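Local coordinates for protein proteasome accessory factor B/C (PafBC) (Paenarthrobacter aurescens, PDB 6SJ9) that regulates transcription in the bacterial DNA damage response, probably by binding DNA through winged helix-turn-helix domains, with WYL domains as the likely regulatory modules, at residues Ala2-Arg7 with Lys50-Gln55; Ala149-Val154 with Asp384-Ile389; Arg506-Ser511 with Val517-Val522. One frame throughout, in Å; residues are numbered along the deposited sequence.

The three contacts follow one another along the chain without nesting and lie far apart, their centres about 37 Å (contacts 1 and 2), 44 Å (contacts 1 and 3) and 40 Å (contacts 2 and 3) from each other. Contact 1 ties two helices of the N-terminal winged helix-turn-helix, and the helix carrying residues 2-7 leads at its other end to the potassium ion, where Leu16 and Thr18 are among the ligands. Contact 2 joins the first WYL domain to the second helix-turn-helix domain, whereas contact 3 lies wholly inside the second WYL domain. Even the nearest atoms of contacts 1 and 2 are about 20 Å apart, so each contact is a separate local joint.

Contact 1: residues Ala2-Arg7 with Lys50-Gln55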
loop_
_atom_site.group_PDB
_atom_site.type_symbol
_atom_site.label_atom_id
_atom_site.label_comp_id
_atom_site.label_asym_id
_atom_site.label_seq_id
_atom_site.Cartn_x
_atom_site.Cartn_y
_atom_site.Cartn_z
ATOM N N ALA A 2 -13.183 -15.334 -19.033
ATOM C CA ALA A 2 -12.813 -15.612 -17.647
ATOM C C ALA A 2 -12.378 -17.066 -17.479
ATOM O O ALA A 2 -11.477 -17.369 -16.684
ATOM C CB ALA A 2 -13.981 -15.280 -16.717
ATOM N N SER A 3 -13.040 -17.978 -18.200
ATOM C CA SER A 3 -12.641 -19.379 -18.222
ATOM C C SER A 3 -11.254 -19.581 -18.836
ATOM O O SER A 3 -10.576 -20.551 -18.496
ATOM C CB SER A 3 -13.684 -20.212 -18.973
ATOM O OG SER A 3 -13.364 -21.594 -18.925
ATOM N N ARG A 4 -10.811 -18.701 -19.746
ATOM C CA ARG A 4 -9.434 -18.815 -20.222
ATOM C C ARG A 4 -8.437 -18.339 -19.178
ATOM O O ARG A 4 -7.401 -18.978 -18.982
ATOM C CB ARG A 4 -9.223 -18.057 -21.532
ATOM C CG ARG A 4 -7.778 -18.122 -22.019
ATOM C CD ARG A 4 -7.551 -17.218 -23.197
ATOM N NE ARG A 4 -6.143 -16.967 -23.500
ATOM C CZ ARG A 4 -5.444 -15.951 -22.996
ATOM N NH1 ARG A 4 -6.025 -15.100 -22.161
ATOM N NH2 ARG A 4 -4.172 -15.764 -23.335
ATOM N N THR A 5 -8.709 -17.221 -18.502
ATOM C CA THR A 5 -7.779 -16.789 -17.462
ATOM C C THR A 5 -7.656 -17.856 -16.391
ATOM O O THR A 5 -6.549 -18.253 -16.014
ATOM C CB THR A 5 -8.197 -15.450 -16.858
ATOM O OG1 THR A 5 -8.152 -14.453 -17.884
ATOM C CG2 THR A 5 -7.220 -15.050 -15.763
ATOM N N GLU A 6 -8.788 -18.368 -15.924
ATOM C CA GLU A 6 -8.735 -19.409 -14.910
ATOM C C GLU A 6 -8.079 -20.673 -15.441
ATOM O O GLU A 6 -7.339 -21.343 -14.709
ATOM C CB GLU A 6 -10.136 -19.698 -14.378
ATOM C CG GLU A 6 -10.558 -18.779 -13.226
ATOM C CD GLU A 6 -9.798 -19.089 -11.921
ATOM O OE1 GLU A 6 -8.776 -18.416 -11.642
ATOM O OE2 GLU A 6 -10.221 -20.017 -11.182
ATOM N N ARG A 7 -8.322 -21.010 -16.710
ATOM C CA ARG A 7 -7.732 -22.216 -17.279
ATOM C C ARG A 7 -6.214 -22.092 -17.347
ATOM O O ARG A 7 -5.490 -23.046 -17.038
ATOM C CB ARG A 7 -8.341 -22.499 -18.659
ATOM C CG ARG A 7 -7.890 -23.795 -19.315
ATOM C CD ARG A 7 -8.564 -24.017 -20.682
ATOM N NE ARG A 7 -8.056 -23.085 -21.675
ATOM C CZ ARG A 7 -8.793 -22.174 -22.307
ATOM N NH1 ARG A 7 -10.096 -22.100 -22.080
ATOM N NH2 ARG A 7 -8.235 -21.352 -23.188
ATOM N N LYS A 50 -0.369 -23.446 -24.214
ATOM C CA LYS A 50 1.086 -23.558 -24.134
ATOM C C LYS A 50 1.746 -22.345 -24.755
ATOM O O LYS A 50 2.624 -21.710 -24.157
ATOM C CB LYS A 50 1.570 -24.853 -24.811
ATOM C CG LYS A 50 1.163 -26.086 -24.027
ATOM C CD LYS A 50 1.691 -27.418 -24.620
ATOM C CE LYS A 50 1.486 -27.509 -26.121
ATOM N NZ LYS A 50 2.637 -28.158 -26.810
ATOM N N VAL A 51 1.302 -21.971 -25.946
ATOM C CA VAL A 51 1.850 -20.770 -26.564
ATOM C C VAL A 51 1.591 -19.568 -25.686
ATOM O O VAL A 51 2.482 -18.729 -25.472
ATOM C CB VAL A 51 1.241 -20.583 -27.963
ATOM C CG1 VAL A 51 1.492 -19.166 -28.466
ATOM C CG2 VAL A 51 1.820 -21.640 -28.928
ATOM N N ASP A 52 0.376 -19.468 -25.137
ATOM C CA ASP A 52 0.039 -18.281 -24.341
ATOM C C ASP A 52 0.865 -18.228 -23.049
ATOM O O ASP A 52 1.378 -17.166 -22.684
ATOM C CB ASP A 52 -1.467 -18.257 -24.055
ATOM C CG ASP A 52 -2.323 -17.964 -25.327
ATOM O OD1 ASP A 52 -1.775 -17.594 -26.380
ATOM O OD2 ASP A 52 -3.562 -18.165 -25.275
ATOM N N LEU A 53 1.024 -19.368 -22.345
ATOM C CA LEU A 53 1.851 -19.368 -21.136
ATOM C C LEU A 53 3.291 -18.938 -21.429
ATOM O O LEU A 53 3.899 -18.214 -20.635
ATOM C CB LEU A 53 1.839 -20.758 -20.490
ATOM C CG LEU A 53 0.620 -21.038 -19.629
ATOM C CD1 LEU A 53 0.774 -22.347 -18.904
ATOM C CD2 LEU A 53 0.431 -19.877 -18.641
ATOM N N LYS A 54 3.856 -19.362 -22.570
ATOM C CA LYS A 54 5.226 -18.963 -22.900
ATOM C C LYS A 54 5.358 -17.446 -22.992
ATOM O O LYS A 54 6.353 -16.872 -22.526
ATOM C CB LYS A 54 5.689 -19.669 -24.180
ATOM C CG LYS A 54 7.183 -19.463 -24.474
ATOM C CD LYS A 54 7.664 -20.166 -25.749
ATOM C CE LYS A 54 7.999 -21.625 -25.425
ATOM N NZ LYS A 54 9.202 -22.111 -26.179
ATOM N N GLN A 55 4.330 -16.770 -23.524
ATOM C CA GLN A 55 4.351 -15.310 -23.626
ATOM C C GLN A 55 4.256 -14.637 -22.258
ATOM O O GLN A 55 4.690 -13.483 -22.104
ATOM C CB GLN A 55 3.195 -14.828 -24.512
ATOM C CG GLN A 55 3.478 -14.741 -26.009
ATOM C CD GLN A 55 4.115 -13.406 -26.424
ATOM O OE1 GLN A 55 4.056 -12.405 -25.694
ATOM N NE2 GLN A 55 4.723 -13.390 -27.607
#
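The CA atoms of Arg4 and Asp52 are 10.3 Å apart, the nearest such pair between helical residues 2-7 and 50-55, so the two backbones stand well clear of each other. A gap this wide suits a long side chain meeting a short one. Arg4 puts CG opposite its own backbone N (chi1 178°) and keeps the chain extended from CG to NE, which carries the guanidinium across to the carboxylate of Asp52, whose CB is directed toward helix 2-17. A single oxygen takes both donors: Arg4 NH2 bonds Asp52 OD2 at 3.1 Å, and Arg4 NE adds a weak bond to the same Asp52 OD2 at 3.4 Å. That oxygen lies in the guanidinium plane at the NE-NH2 edge, yet it is met from above its own carboxylate plane, and the two flat groups are turned 69° apart. The salt bridge therefore lacks the coplanar, two-oxygen form.

Helices 2-17 and 39-55 belong to the N-terminal winged helix-turn-helix; by its place as the third helix, 39-55 is probably the DNA-recognition helix. One turn further along helix 2-17, Arg7 forms a salt bridge with Asp49, one turn earlier on helix 39-55, so two arginines of one helix answer two aspartates of the other. Arg4 CA lies 3.6 Å above one face of the Arg7 guanidinium, offset toward its edge, and Arg7 NH2 stands 6.0 Å from Asp52 OD2, where its charge would probably add to the attraction. On helix 457-469, Glu459 accepts a hydrogen bond from Thr5 OG1 and makes a long, weak ion pair with Arg4 NH1.

Contact 2: residues Ala149-Val154 with Asp384-Ile389; sequences AFDDVV and DLKILI
Lys386 reaches from helix 378-389 to Asp151 and Phe150 on helix 147-159, and its neighbours in sequence fix the helix that carries it. Asp384, first along residues 384-389, turns to helix 346-360, where Arg351 and Gln348 hold its carboxylate; Leu385 then packs on Leu355 and Trp406.

The CB of Lys386 is directed toward residues 149-154, and its CA is 8.6 Å from the CA of Phe150. A bend at chi3 (51°) swings the end of the chain to Asp151, which it meets at about a right angle. Lys386 NZ donates at 2.6 Å to the syn lone pair of Asp151 OD1, the one on the side of OD2, and Asp151 OD2 is only 3.2 Å from Lys386 NZ, so the ammonium sits near both oxygens. Closer to the backbone, Lys386 CG lies 4.3 Å from Phe150 CD1, a loose apolar contact. A lysine suits this half-buried place because its chain can lie by an aromatic ring while its ammonium is paired with the partly exposed Asp151.

Beyond it, Ile387 and Leu388 turn to Met352 and Leu359 of helix 346-360, and Ile389 to Ile404. Helices 346-360, 367-374 and 378-389, followed by the hairpin of strands 404-407 and 410-413, have the order of a winged helix-turn-helix, docked here through its third helix on the WYL domain.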
loop_
_atom_site.group_PDB
_atom_site.type_symbol
_atom_site.label_atom_id
_atom_site.label_comp_id
_atom_site.label_asym_id
_atom_site.label_seq_id
_atom_site.Cartn_x
_atom_site.Cartn_y
_atom_site.Cartn_z
ATOM N N ALA A 149 4.635 18.596 1.079
ATOM C CA ALA A 149 5.758 19.022 0.241
ATOM C C ALA A 149 5.495 18.691 -1.211
ATOM O O ALA A 149 5.811 19.477 -2.131
ATOM C CB ALA A 149 7.051 18.351 0.710
ATOM N N PHE A 150 4.881 17.538 -1.436
ATOM C CA PHE A 150 4.463 17.198 -2.778
ATOM C C PHE A 150 3.452 18.196 -3.294
ATOM O O PHE A 150 3.545 18.638 -4.449
ATOM C CB PHE A 150 3.872 15.799 -2.814
ATOM C CG PHE A 150 4.243 15.045 -4.026
ATOM C CD1 PHE A 150 3.481 15.137 -5.152
ATOM C CD2 PHE A 150 5.369 14.234 -4.022
ATOM C CE1 PHE A 150 3.843 14.452 -6.292
ATOM C CE2 PHE A 150 5.747 13.523 -5.143
ATOM C CZ PHE A 150 4.973 13.645 -6.288
ATOM N N ASP A 151 2.386 18.451 -2.499
ATOM C CA ASP A 151 1.385 19.417 -2.926
ATOM C C ASP A 151 2.013 20.782 -3.212
ATOM O O ASP A 151 1.586 21.469 -4.141
ATOM C CB ASP A 151 0.266 19.585 -1.900
ATOM C CG ASP A 151 -0.639 18.311 -1.751
ATOM O OD1 ASP A 151 -0.580 17.369 -2.584
ATOM O OD2 ASP A 151 -1.456 18.284 -0.792
ATOM N N ASP A 152 3.026 21.179 -2.433
ATOM C CA ASP A 152 3.570 22.533 -2.574
ATOM C C ASP A 152 4.403 22.674 -3.840
ATOM O O ASP A 152 4.249 23.655 -4.582
ATOM C CB ASP A 152 4.397 22.906 -1.346
ATOM C CG ASP A 152 3.535 23.132 -0.150
ATOM O OD1 ASP A 152 2.368 23.609 -0.298
ATOM O OD2 ASP A 152 4.053 22.910 0.946
ATOM N N VAL A 153 5.220 21.660 -4.146
ATOM C CA VAL A 153 5.989 21.686 -5.391
ATOM C C VAL A 153 5.053 21.662 -6.589
ATOM O O VAL A 153 5.225 22.423 -7.537
ATOM C CB VAL A 153 6.996 20.520 -5.434
ATOM C CG1 VAL A 153 7.627 20.414 -6.851
ATOM C CG2 VAL A 153 8.117 20.818 -4.449
ATOM N N VAL A 154 4.047 20.779 -6.558
ATOM C CA VAL A 154 3.068 20.696 -7.644
ATOM C C VAL A 154 2.333 22.041 -7.794
ATOM O O VAL A 154 2.032 22.475 -8.909
ATOM C CB VAL A 154 2.050 19.547 -7.371
ATOM C CG1 VAL A 154 0.857 19.642 -8.253
ATOM C CG2 VAL A 154 2.704 18.157 -7.615
ATOM N N ASP A 384 -5.487 11.003 -6.818
ATOM C CA ASP A 384 -5.436 9.615 -7.285
ATOM C C ASP A 384 -4.011 9.186 -7.520
ATOM O O ASP A 384 -3.637 8.080 -7.169
ATOM C CB ASP A 384 -6.202 9.405 -8.600
ATOM C CG ASP A 384 -7.706 9.558 -8.445
ATOM O OD1 ASP A 384 -8.242 9.431 -7.331
ATOM O OD2 ASP A 384 -8.352 9.790 -9.475
ATOM N N LEU A 385 -3.196 10.064 -8.120
ATOM C CA LEU A 385 -1.828 9.685 -8.432
ATOM C C LEU A 385 -0.986 9.607 -7.176
ATOM O O LEU A 385 -0.110 8.746 -7.083
ATOM C CB LEU A 385 -1.199 10.651 -9.455
ATOM C CG LEU A 385 -1.795 10.554 -10.850
ATOM C CD1 LEU A 385 -1.372 11.677 -11.762
ATOM C CD2 LEU A 385 -1.343 9.248 -11.468
ATOM N N LYS A 386 -1.218 10.506 -6.202
ATOM C CA LYS A 386 -0.469 10.430 -4.944
ATOM C C LYS A 386 -0.764 9.118 -4.215
ATOM O O LYS A 386 0.131 8.519 -3.626
ATOM C CB LYS A 386 -0.807 11.633 -4.039
ATOM C CG LYS A 386 -0.137 12.995 -4.502
ATOM C CD LYS A 386 -0.845 14.227 -3.842
ATOM C CE LYS A 386 -0.996 14.134 -2.283
ATOM N NZ LYS A 386 -1.871 15.278 -1.779
ATOM N N ILE A 387 -2.023 8.673 -4.214
ATOM C CA ILE A 387 -2.339 7.381 -3.603
ATOM C C ILE A 387 -1.598 6.274 -4.327
ATOM O O ILE A 387 -1.011 5.382 -3.704
ATOM C CB ILE A 387 -3.856 7.120 -3.644
ATOM C CG1 ILE A 387 -4.577 8.083 -2.705
ATOM C CG2 ILE A 387 -4.128 5.626 -3.218
ATOM C CD1 ILE A 387 -6.021 8.265 -3.060
ATOM N N LEU A 388 -1.585 6.335 -5.663
ATOM C CA LEU A 388 -1.053 5.238 -6.448
ATOM C C LEU A 388 0.482 5.178 -6.398
ATOM O O LEU A 388 1.063 4.101 -6.185
ATOM C CB LEU A 388 -1.516 5.364 -7.918
ATOM C CG LEU A 388 -0.939 4.325 -8.899
ATOM C CD1 LEU A 388 -1.505 2.967 -8.488
ATOM C CD2 LEU A 388 -1.332 4.601 -10.366
ATOM N N ILE A 389 1.165 6.300 -6.626
ATOM C CA ILE A 389 2.611 6.243 -6.865
ATOM C C ILE A 389 3.423 7.074 -5.895
ATOM O O ILE A 389 4.644 7.131 -6.046
ATOM C CB ILE A 389 2.975 6.679 -8.303
ATOM C CG1 ILE A 389 2.592 8.145 -8.509
ATOM C CG2 ILE A 389 2.394 5.828 -9.363
ATOM C CD1 ILE A 389 3.078 8.666 -9.846
#

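Contact 3: residues Arg506-Ser511 with Val517-Val522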
loop_
_atom_site.group_PDB
_atom_site.type_symbol
_atom_site.label_atom_id
_atom_site.label_comp_id
_atom_site.label_asym_id
_atom_site.label_seq_id
_atom_site.Cartn_x
_atom_site.Cartn_y
_atom_site.Cartn_z
ATOM N N ARG A 506 -31.195 -9.722 10.704
ATOM C CA ARG A 506 -30.870 -9.242 12.033
ATOM C C ARG A 506 -29.553 -9.886 12.451
ATOM O O ARG A 506 -29.491 -11.102 12.597
ATOM C CB ARG A 506 -31.935 -9.649 13.041
ATOM C CG ARG A 506 -31.745 -9.046 14.447
ATOM C CD ARG A 506 -31.892 -7.550 14.420
ATOM N NE ARG A 506 -32.051 -6.966 15.761
ATOM C CZ ARG A 506 -32.038 -5.663 15.993
ATOM N NH1 ARG A 506 -31.889 -4.827 14.969
ATOM N NH2 ARG A 506 -32.177 -5.206 17.239
ATOM N N LEU A 507 -28.537 -9.064 12.686
ATOM C CA LEU A 507 -27.190 -9.509 13.003
ATOM C C LEU A 507 -26.868 -9.157 14.451
ATOM O O LEU A 507 -27.100 -8.019 14.902
ATOM C CB LEU A 507 -26.172 -8.852 12.065
ATOM C CG LEU A 507 -24.736 -8.896 12.557
ATOM C CD1 LEU A 507 -24.186 -10.359 12.551
ATOM C CD2 LEU A 507 -23.923 -7.924 11.654
ATOM N N ARG A 508 -26.363 -10.132 15.175
ATOM C CA ARG A 508 -25.745 -9.941 16.485
ATOM C C ARG A 508 -24.250 -10.168 16.314
ATOM O O ARG A 508 -23.830 -11.255 15.931
ATOM C CB ARG A 508 -26.335 -10.882 17.520
ATOM C CG ARG A 508 -27.738 -10.383 17.968
ATOM C CD ARG A 508 -28.274 -11.399 18.919
ATOM N NE ARG A 508 -29.652 -11.168 19.229
ATOM C CZ ARG A 508 -30.418 -12.116 19.753
ATOM N NH1 ARG A 508 -29.886 -13.320 19.980
ATOM N NH2 ARG A 508 -31.692 -11.863 20.049
ATOM N N TYR A 509 -23.462 -9.121 16.491
ATOM C CA TYR A 509 -22.055 -9.142 16.117
ATOM C C TYR A 509 -21.249 -9.006 17.400
ATOM O O TYR A 509 -21.458 -8.053 18.134
ATOM C CB TYR A 509 -21.766 -7.994 15.159
ATOM C CG TYR A 509 -20.429 -8.056 14.467
ATOM C CD1 TYR A 509 -20.124 -9.104 13.616
ATOM C CD2 TYR A 509 -19.492 -7.028 14.612
ATOM C CE1 TYR A 509 -18.904 -9.186 12.932
ATOM C CE2 TYR A 509 -18.232 -7.114 13.944
ATOM C CZ TYR A 509 -17.960 -8.198 13.105
ATOM O OH TYR A 509 -16.770 -8.292 12.383
ATOM N N PHE A 510 -20.342 -9.962 17.666
ATOM C CA PHE A 510 -19.459 -9.885 18.831
ATOM C C PHE A 510 -18.546 -8.661 18.764
ATOM O O PHE A 510 -18.038 -8.295 17.713
ATOM C CB PHE A 510 -18.564 -11.125 18.940
ATOM C CG PHE A 510 -19.256 -12.337 19.470
ATOM C CD1 PHE A 510 -19.763 -12.360 20.733
ATOM C CD2 PHE A 510 -19.339 -13.486 18.682
ATOM C CE1 PHE A 510 -20.398 -13.463 21.205
ATOM C CE2 PHE A 510 -19.935 -14.595 19.143
ATOM C CZ PHE A 510 -20.479 -14.587 20.414
ATOM N N SER A 511 -18.328 -8.037 19.904
ATOM C CA SER A 511 -17.272 -7.051 20.021
ATOM C C SER A 511 -15.901 -7.736 19.925
ATOM O O SER A 511 -15.783 -8.964 19.926
ATOM C CB SER A 511 -17.385 -6.330 21.347
ATOM O OG SER A 511 -17.134 -7.325 22.330
ATOM N N VAL A 517 -22.240 -7.975 22.416
ATOM C CA VAL A 517 -22.676 -8.000 21.027
ATOM C C VAL A 517 -23.363 -6.683 20.746
ATOM O O VAL A 517 -23.917 -6.051 21.653
ATOM C CB VAL A 517 -23.651 -9.158 20.703
ATOM C CG1 VAL A 517 -22.985 -10.542 20.902
ATOM C CG2 VAL A 517 -24.903 -9.018 21.595
ATOM N N THR A 518 -23.238 -6.239 19.512
ATOM C CA THR A 518 -24.089 -5.198 18.966
ATOM C C THR A 518 -25.163 -5.919 18.149
ATOM O O THR A 518 -24.920 -6.995 17.569
ATOM C CB THR A 518 -23.310 -4.197 18.084
ATOM O OG1 THR A 518 -22.585 -4.910 17.077
ATOM C CG2 THR A 518 -22.310 -3.373 18.911
ATOM N N GLU A 519 -26.344 -5.312 18.098
ATOM C CA GLU A 519 -27.489 -5.864 17.397
ATOM C C GLU A 519 -27.924 -4.869 16.334
ATOM O O GLU A 519 -28.104 -3.685 16.633
ATOM C CB GLU A 519 -28.633 -6.156 18.388
ATOM C CG GLU A 519 -29.660 -7.178 17.885
ATOM C CD GLU A 519 -30.880 -7.444 18.843
ATOM O OE1 GLU A 519 -31.388 -6.502 19.546
ATOM O OE2 GLU A 519 -31.286 -8.636 18.913
ATOM N N ARG A 520 -28.112 -5.347 15.106
ATOM C CA ARG A 520 -28.387 -4.430 14.022
ATOM C C ARG A 520 -28.999 -5.171 12.847
ATOM O O ARG A 520 -28.701 -6.345 12.623
ATOM C CB ARG A 520 -27.115 -3.746 13.551
ATOM C CG ARG A 520 -26.039 -4.801 13.258
ATOM C CD ARG A 520 -24.813 -4.071 12.849
ATOM N NE ARG A 520 -23.846 -4.013 13.878
ATOM C CZ ARG A 520 -22.766 -3.238 13.843
ATOM N NH1 ARG A 520 -21.906 -3.353 14.820
ATOM N NH2 ARG A 520 -22.546 -2.359 12.872
ATOM N N ASP A 521 -29.838 -4.449 12.097
ATOM C CA ASP A 521 -30.402 -4.906 10.831
ATOM C C ASP A 521 -29.428 -4.576 9.716
ATOM O O ASP A 521 -28.928 -3.451 9.656
ATOM C CB ASP A 521 -31.752 -4.209 10.559
ATOM C CG ASP A 521 -32.856 -4.692 11.535
ATOM O OD1 ASP A 521 -32.902 -5.896 11.905
ATOM O OD2 ASP A 521 -33.635 -3.853 11.942
ATOM N N VAL A 522 -29.124 -5.555 8.860
ATOM C CA VAL A 522 -28.215 -5.349 7.733
ATOM C C VAL A 522 -28.804 -5.912 6.441
ATOM O O VAL A 522 -29.525 -6.915 6.443
ATOM C CB VAL A 522 -26.820 -5.967 7.982
ATOM C CG1 VAL A 522 -26.336 -5.527 9.272
ATOM C CG2 VAL A 522 -26.874 -7.500 7.998
HETATM O O HOH W 1 -19.840 -5.474 17.935
#
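Leu507 N donates to Arg520 O at 2.7 Å, the shortest bond across a beta hairpin in the five-stranded antiparallel sheet of the second WYL domain, which has an Sm-like fold. Leu507 and Tyr509 form hydrogen-bonded pairs with Arg520 and Thr518. Arginines and acids alternate between the strands on the more exposed face, long cationic chains reaching carboxylates opposite, while Leu507 and Tyr509 fill the buried face. Glu519 OE2 accepts Arg508 NE at 3.0 Å, nearly straight (165°) and in the guanidinium plane, and Arg508 NH2 through a longer, weak bond. Arg506 bends at chi2 (65°) so that its guanidinium lies over Glu519 CG. Arg506 NH2 makes a short but bent, weak bond (2.8 Å, 141°) to Glu519 OE1, while Arg506 NH1 reaches Asp521 OD1 at a weak 3.4 Å. Replacing Arg506 with a leucine would probably leave Glu519 OE1 without its salt-bridge mate and deprive Asp521 OD1 of the weak bond from the guanidinium.

On the buried face Leu507 CD2 lies 4.1 Å from Arg520 CG. Glu583 pairs with the charge of Arg520, and Arg550 N binds Tyr509 OH. Arg520 NH1 also donates to Thr518 OG1 at 2.8 Å, and a water links that hydroxyl to Tyr509 O.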